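Local coordinates for protein L-amino acid deaminase (Proteus vulgaris, PDB 5I39) that binds flavin-adenine dinucleotide and, as a membrane-bound L-amino acid deaminase, probably oxidises L-amino acids to the corresponding keto acids, at residues A[93-98]-A[145-151]; A[100-104]-A[115-119]. All coordinates share one frame; numbering follows the deposited sequence. Where two conformers were deposited one is given.

Helix 90-103 takes part in both contacts and meets different surroundings along its length. Its middle, residues 93-98, meets the loop 145-151 in interaction 1, near the surface; its last turn meets residues 115-119, at the start of strand 117-123, in interaction 2, which is buried and closer to the FAD. The chemistry follows the place. In interaction 1 a histidine bonds directly to a loop carbonyl, amid aliphatic and aromatic packing. Interaction 2 has no such direct bond: a tyrosine ring lies on a tryptophan CB, and one water joins the polar ends. The two contacts touch where Ile149 packs on His101 and Arg104.

Interaction 1 (A[93-98]-A[145-151]); sequences FLLHHL and VGSDIPF
A helix-to-loop contact near the surface joins helix 90-103 to the connection between helix 128-143 and strand 153-156, and His97 stands at its middle. With CG anti to the backbone N (chi1 -172°), the imidazole extends from the helix into the curve of the loop. There His97 NE2 donates to Ile149 O at 2.8 Å. The oxygen lies almost in the imidazole plane, yet NE2 stands well above the plane of the carbonyl. Around the same ring edge, His97 CE1 comes to 3.5 Å from Pro150 O and CD2 meets Ser147 CB, so the loop wraps the outer rim of the imidazole. The curve is braced from within by an ST turn, in which Ser147 OG accepts from Ile149 N at 3.0 Å.

Hydrophobic groups fill in on both sides of the histidine. Leu94 lays its two methyls against the carbonyls of Val145 and Gly146, and Leu98 CG touches Ile149 CD1 at 3.9 Å. Phe93 turns its edge toward the face of Phe151 in an offset edge-to-face pair, with planes at 79° and centroids 5.7 Å apart. Gly146 has a positive phi (87°), a backbone shape that favours glycine. Arg141 of helix 128-143 makes a cation-pi contact with Phe93 and bonds to Val145 O, while Leu95, which does not meet the loop, packs on Val382 of helix 376-392, so helix 90-103 lies between the loop and that helix.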
loop_
_atom_site.group_PDB
_atom_site.type_symbol
_atom_site.label_atom_id
_atom_site.label_comp_id
_atom_site.label_asym_id
_atom_site.label_seq_id
_atom_site.Cartn_x
_atom_site.Cartn_y
_atom_site.Cartn_z
ATOM N N PHE A 93 10.790 -9.323 2.521
ATOM C CA PHE A 93 10.011 -10.117 3.461
ATOM C C PHE A 93 9.787 -9.378 4.783
ATOM O O PHE A 93 8.647 -9.241 5.231
ATOM C CB PHE A 93 10.629 -11.483 3.751
ATOM C CG PHE A 93 9.872 -12.224 4.805
ATOM C CD1 PHE A 93 8.695 -12.892 4.484
ATOM C CD2 PHE A 93 10.252 -12.145 6.138
ATOM C CE1 PHE A 93 7.951 -13.524 5.464
ATOM C CE2 PHE A 93 9.509 -12.771 7.124
ATOM C CZ PHE A 93 8.359 -13.466 6.786
ATOM N N LEU A 94 10.861 -8.918 5.415
ATOM C CA LEU A 94 10.716 -8.263 6.719
ATOM C C LEU A 94 9.946 -6.945 6.626
ATOM O O LEU A 94 9.185 -6.604 7.519
ATOM C CB LEU A 94 12.068 -8.076 7.407
ATOM C CG LEU A 94 12.685 -9.365 7.957
ATOM C CD1 LEU A 94 14.088 -9.080 8.464
ATOM C CD2 LEU A 94 11.848 -9.998 9.065
ATOM N N LEU A 95 10.123 -6.221 5.530
ATOM C CA LEU A 95 9.336 -5.024 5.290
ATOM C C LEU A 95 7.829 -5.334 5.380
ATOM O O LEU A 95 7.061 -4.581 5.981
ATOM C CB LEU A 95 9.707 -4.445 3.926
ATOM C CG LEU A 95 9.196 -3.052 3.585
ATOM C CD1 LEU A 95 9.860 -1.983 4.435
ATOM C CD2 LEU A 95 9.462 -2.775 2.119
ATOM N N HIS A 96 7.431 -6.466 4.808
ATOM C CA HIS A 96 6.035 -6.912 4.859
ATOM C C HIS A 96 5.626 -7.538 6.189
ATOM O O HIS A 96 4.523 -7.295 6.680
ATOM C CB HIS A 96 5.764 -7.874 3.714
ATOM C CG HIS A 96 5.729 -7.197 2.389
ATOM N ND1 HIS A 96 4.734 -7.427 1.471
ATOM C CD2 HIS A 96 6.534 -6.255 1.849
ATOM C CE1 HIS A 96 4.941 -6.675 0.408
ATOM N NE2 HIS A 96 6.022 -5.948 0.613
ATOM N N HIS A 97 6.511 -8.342 6.762
ATOM C CA HIS A 97 6.256 -9.035 8.028
ATOM C C HIS A 97 6.072 -8.019 9.161
ATOM O O HIS A 97 5.105 -8.089 9.929
ATOM C CB HIS A 97 7.433 -9.972 8.287
ATOM C CG HIS A 97 7.269 -10.895 9.446
ATOM N ND1 HIS A 97 6.332 -11.906 9.475
ATOM C CD2 HIS A 97 7.988 -11.003 10.588
ATOM C CE1 HIS A 97 6.474 -12.582 10.605
ATOM N NE2 HIS A 97 7.467 -12.054 11.295
ATOM N N LEU A 98 6.996 -7.067 9.245
ATOM C CA LEU A 98 6.892 -5.970 10.208
ATOM C C LEU A 98 5.774 -4.987 9.843
ATOM O O LEU A 98 5.126 -4.434 10.724
ATOM C CB LEU A 98 8.226 -5.225 10.349
ATOM C CG LEU A 98 9.290 -5.840 11.262
ATOM C CD1 LEU A 98 9.697 -7.240 10.839
ATOM C CD2 LEU A 98 10.502 -4.925 11.305
ATOM N N VAL A 145 13.473 -16.859 10.404
ATOM C CA VAL A 145 12.415 -15.859 10.200
ATOM C C VAL A 145 13.017 -14.455 10.084
ATOM O O VAL A 145 12.599 -13.665 9.233
ATOM C CB VAL A 145 11.327 -15.920 11.294
ATOM C CG1 VAL A 145 10.302 -14.804 11.116
ATOM C CG2 VAL A 145 10.618 -17.268 11.254
ATOM N N GLY A 146 14.011 -14.168 10.925
ATOM C CA GLY A 146 14.684 -12.866 10.933
ATOM C C GLY A 146 14.004 -11.835 11.817
ATOM O O GLY A 146 14.348 -10.655 11.779
ATOM N N SER A 147 13.054 -12.292 12.626
ATOM C CA SER A 147 12.259 -11.436 13.493
ATOM C C SER A 147 11.681 -12.293 14.605
ATOM O O SER A 147 11.424 -13.482 14.395
ATOM C CB SER A 147 11.109 -10.807 12.703
ATOM O OG SER A 147 10.193 -10.124 13.547
ATOM N N ASP A 148 11.469 -11.677 15.768
ATOM C CA ASP A 148 10.769 -12.335 16.877
ATOM C C ASP A 148 9.243 -12.297 16.716
ATOM O O ASP A 148 8.528 -12.938 17.481
ATOM C CB ASP A 148 11.205 -11.782 18.252
ATOM C CG ASP A 148 10.938 -10.284 18.427
ATOM O OD1 ASP A 148 10.394 -9.627 17.515
ATOM O OD2 ASP A 148 11.292 -9.755 19.503
ATOM N N ILE A 149 8.749 -11.547 15.726
ATOM C CA ILE A 149 7.322 -11.552 15.387
ATOM C C ILE A 149 7.018 -12.938 14.793
ATOM O O ILE A 149 7.640 -13.311 13.795
ATOM C CB ILE A 149 6.977 -10.452 14.362
ATOM C CG1 ILE A 149 7.218 -9.061 14.961
ATOM C CG2 ILE A 149 5.527 -10.563 13.898
ATOM C CD1 ILE A 149 7.425 -7.985 13.919
ATOM N N PRO A 150 6.088 -13.712 15.396
ATOM C CA PRO A 150 5.852 -15.065 14.889
ATOM C C PRO A 150 5.365 -15.121 13.440
ATOM O O PRO A 150 4.546 -14.299 13.033
ATOM C CB PRO A 150 4.790 -15.609 15.850
ATOM C CG PRO A 150 5.071 -14.902 17.131
ATOM C CD PRO A 150 5.432 -13.511 16.705
ATOM N N PHE A 151 5.879 -16.088 12.692
ATOM C CA PHE A 151 5.496 -16.360 11.312
ATOM C C PHE A 151 4.291 -17.288 11.355
ATOM O O PHE A 151 4.290 -18.260 12.111
ATOM C CB PHE A 151 6.698 -17.027 10.638
ATOM C CG PHE A 151 6.562 -17.289 9.156
ATOM C CD1 PHE A 151 6.086 -16.318 8.274
ATOM C CD2 PHE A 151 7.015 -18.497 8.625
ATOM C CE1 PHE A 151 6.019 -16.570 6.910
ATOM C CE2 PHE A 151 6.954 -18.748 7.264
ATOM C CZ PHE A 151 6.458 -17.784 6.406
#

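Interaction 2 (A[100-104]-A[115-119])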
loop_
_atom_site.group_PDB
_atom_site.type_symbol
_atom_site.label_atom_id
_atom_site.label_comp_id
_atom_site.label_asym_id
_atom_site.label_seq_id
_atom_site.Cartn_x
_atom_site.Cartn_y
_atom_site.Cartn_z
ATOM N N LYS A 100 2.848 -5.688 8.459
ATOM C CA LYS A 100 1.628 -6.294 9.001
ATOM C C LYS A 100 1.541 -6.138 10.519
ATOM O O LYS A 100 0.490 -5.814 11.056
ATOM C CB LYS A 100 1.573 -7.779 8.671
ATOM C CG LYS A 100 1.305 -8.107 7.211
ATOM C CD LYS A 100 1.748 -9.523 6.860
ATOM C CE LYS A 100 1.132 -10.571 7.770
ATOM N NZ LYS A 100 1.674 -11.907 7.432
ATOM N N HIS A 101 2.658 -6.384 11.201
ATOM C CA HIS A 101 2.716 -6.272 12.658
ATOM C C HIS A 101 2.328 -4.866 13.123
ATOM O O HIS A 101 1.599 -4.696 14.101
ATOM C CB HIS A 101 4.125 -6.625 13.127
ATOM C CG HIS A 101 4.297 -6.621 14.609
ATOM N ND1 HIS A 101 5.030 -5.658 15.267
ATOM C CD2 HIS A 101 3.839 -7.464 15.558
ATOM C CE1 HIS A 101 5.013 -5.909 16.563
ATOM N NE2 HIS A 101 4.299 -7.001 16.767
ATOM N N ARG A 102 2.806 -3.858 12.407
ATOM C CA ARG A 102 2.464 -2.473 12.699
ATOM C C ARG A 102 1.030 -2.136 12.315
ATOM O O ARG A 102 0.359 -1.397 13.034
ATOM C CB ARG A 102 3.463 -1.549 12.031
ATOM C CG ARG A 102 4.815 -1.734 12.683
ATOM C CD ARG A 102 5.891 -0.939 12.033
ATOM N NE ARG A 102 7.171 -1.201 12.677
ATOM C CZ ARG A 102 8.243 -0.432 12.546
ATOM N NH1 ARG A 102 8.197 0.669 11.792
ATOM N NH2 ARG A 102 9.367 -0.758 13.174
ATOM N N TRP A 103 0.533 -2.695 11.217
ATOM C CA TRP A 103 -0.889 -2.550 10.917
ATOM C C TRP A 103 -1.769 -3.162 12.006
ATOM O O TRP A 103 -2.814 -2.601 12.327
ATOM C CB TRP A 103 -1.246 -3.111 9.542
ATOM C CG TRP A 103 -1.008 -2.113 8.452
ATOM C CD1 TRP A 103 0.013 -2.101 7.541
ATOM C CD2 TRP A 103 -1.799 -0.949 8.183
ATOM N NE1 TRP A 103 -0.101 -1.006 6.721
ATOM C CE2 TRP A 103 -1.206 -0.283 7.089
ATOM C CE3 TRP A 103 -2.964 -0.412 8.753
ATOM C CZ2 TRP A 103 -1.734 0.898 6.556
ATOM C CZ3 TRP A 103 -3.490 0.758 8.220
ATOM C CH2 TRP A 103 -2.874 1.400 7.133
ATOM N N ARG A 104 -1.329 -4.262 12.612
ATOM C CA ARG A 104 -2.055 -4.843 13.751
ATOM C C ARG A 104 -2.124 -3.924 14.977
ATOM O O ARG A 104 -2.967 -4.122 15.842
ATOM C CB ARG A 104 -1.466 -6.200 14.143
ATOM C CG ARG A 104 -1.759 -7.297 13.136
ATOM C CD ARG A 104 -1.384 -8.666 13.660
ATOM N NE ARG A 104 0.057 -8.926 13.709
ATOM C CZ ARG A 104 0.788 -9.458 12.729
ATOM N NH1 ARG A 104 0.255 -9.735 11.545
ATOM N NH2 ARG A 104 2.076 -9.699 12.936
ATOM N N THR A 115 -10.220 0.234 9.240
ATOM C CA THR A 115 -10.672 -0.991 8.541
ATOM C C THR A 115 -9.643 -2.118 8.531
ATOM O O THR A 115 -9.950 -3.200 8.029
ATOM C CB THR A 115 -11.255 -0.798 7.116
ATOM O OG1 THR A 115 -10.223 -0.463 6.180
ATOM C CG2 THR A 115 -12.356 0.237 7.115
ATOM N N TYR A 116 -8.458 -1.919 9.112
ATOM C CA TYR A 116 -7.494 -3.012 9.144
ATOM C C TYR A 116 -8.054 -4.174 9.955
ATOM O O TYR A 116 -8.571 -3.975 11.064
ATOM C CB TYR A 116 -6.135 -2.618 9.715
ATOM C CG TYR A 116 -5.112 -3.715 9.481
ATOM C CD1 TYR A 116 -4.534 -3.884 8.229
ATOM C CD2 TYR A 116 -4.759 -4.611 10.489
ATOM C CE1 TYR A 116 -3.619 -4.895 7.978
ATOM C CE2 TYR A 116 -3.840 -5.627 10.252
ATOM C CZ TYR A 116 -3.268 -5.759 8.998
ATOM O OH TYR A 116 -2.338 -6.738 8.739
ATOM N N ARG A 117 -7.946 -5.372 9.385
ATOM C CA ARG A 117 -8.339 -6.610 10.047
ATOM C C ARG A 117 -7.271 -7.656 9.803
ATOM O O ARG A 117 -6.694 -7.718 8.717
ATOM C CB ARG A 117 -9.659 -7.142 9.477
ATOM C CG ARG A 117 -10.851 -6.208 9.621
ATOM C CD ARG A 117 -11.347 -6.124 11.052
ATOM N NE ARG A 117 -12.523 -5.259 11.167
ATOM C CZ ARG A 117 -12.505 -3.932 11.303
ATOM N NH1 ARG A 117 -11.358 -3.260 11.367
ATOM N NH2 ARG A 117 -13.652 -3.268 11.392
ATOM N N THR A 118 -7.023 -8.482 10.813
ATOM C CA THR A 118 -6.252 -9.707 10.623
ATOM C C THR A 118 -7.257 -10.759 10.168
ATOM O O THR A 118 -8.135 -11.169 10.928
ATOM C CB THR A 118 -5.503 -10.097 11.899
ATOM O OG1 THR A 118 -4.532 -9.086 12.184
ATOM C CG2 THR A 118 -4.768 -11.404 11.721
ATOM N N GLN A 119 -7.118 -11.158 8.909
ATOM C CA GLN A 119 -8.162 -11.853 8.165
ATOM C C GLN A 119 -7.828 -13.290 7.778
ATOM O O GLN A 119 -8.690 -14.168 7.865
ATOM C CB GLN A 119 -8.443 -11.047 6.902
ATOM C CG GLN A 119 -9.410 -11.687 5.931
ATOM C CD GLN A 119 -9.710 -10.754 4.791
ATOM O OE1 GLN A 119 -8.820 -10.412 4.014
ATOM N NE2 GLN A 119 -10.958 -10.317 4.687
HETATM O O HOH W 1 -2.376 -8.944 10.382
#
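Tyr116, just ahead of strand 117-123, meets the last turn of helix 90-103 with one face of its ring. Trp103 CB sits over the centre of that face, 3.4 Å from the ring centroid and 14° off its normal, a close CH-pi contact. The indole itself is slid aside: its five-membered ring is turned only 24° from the tyrosine plane, but the two barely overlap. The first torsion of Tyr116 (chi1 -169°) swings CG away from the backbone N, and the ring reaches to the helix end, where Tyr116 CD2 lies 3.3 Å from Trp103 O and OH comes near Lys100.

Arg117 points away from the helix; its NH1 hydrogen-bonds to Tyr116 O and its NH2 forms a salt bridge with Asp113. At Thr118 the strand meets the helix again, with Thr118 OG1 3.4 Å from Arg104 CG. One water gathers the polar groups, lying 2.8 Å from both Tyr116 OH and Thr118 OG1 and accepting from Arg104 NH1 at 3.0 Å.

Asp180 forms salt bridges with Arg104 and Lys100, and Lys100 also pairs with Glu178 of strand 175-178. Trp103 NE1 bonds to Met377 O, so the end of helix 90-103 sits between helix 376-392, which contributes to the FAD site, and the sheet that contains strand 117-123.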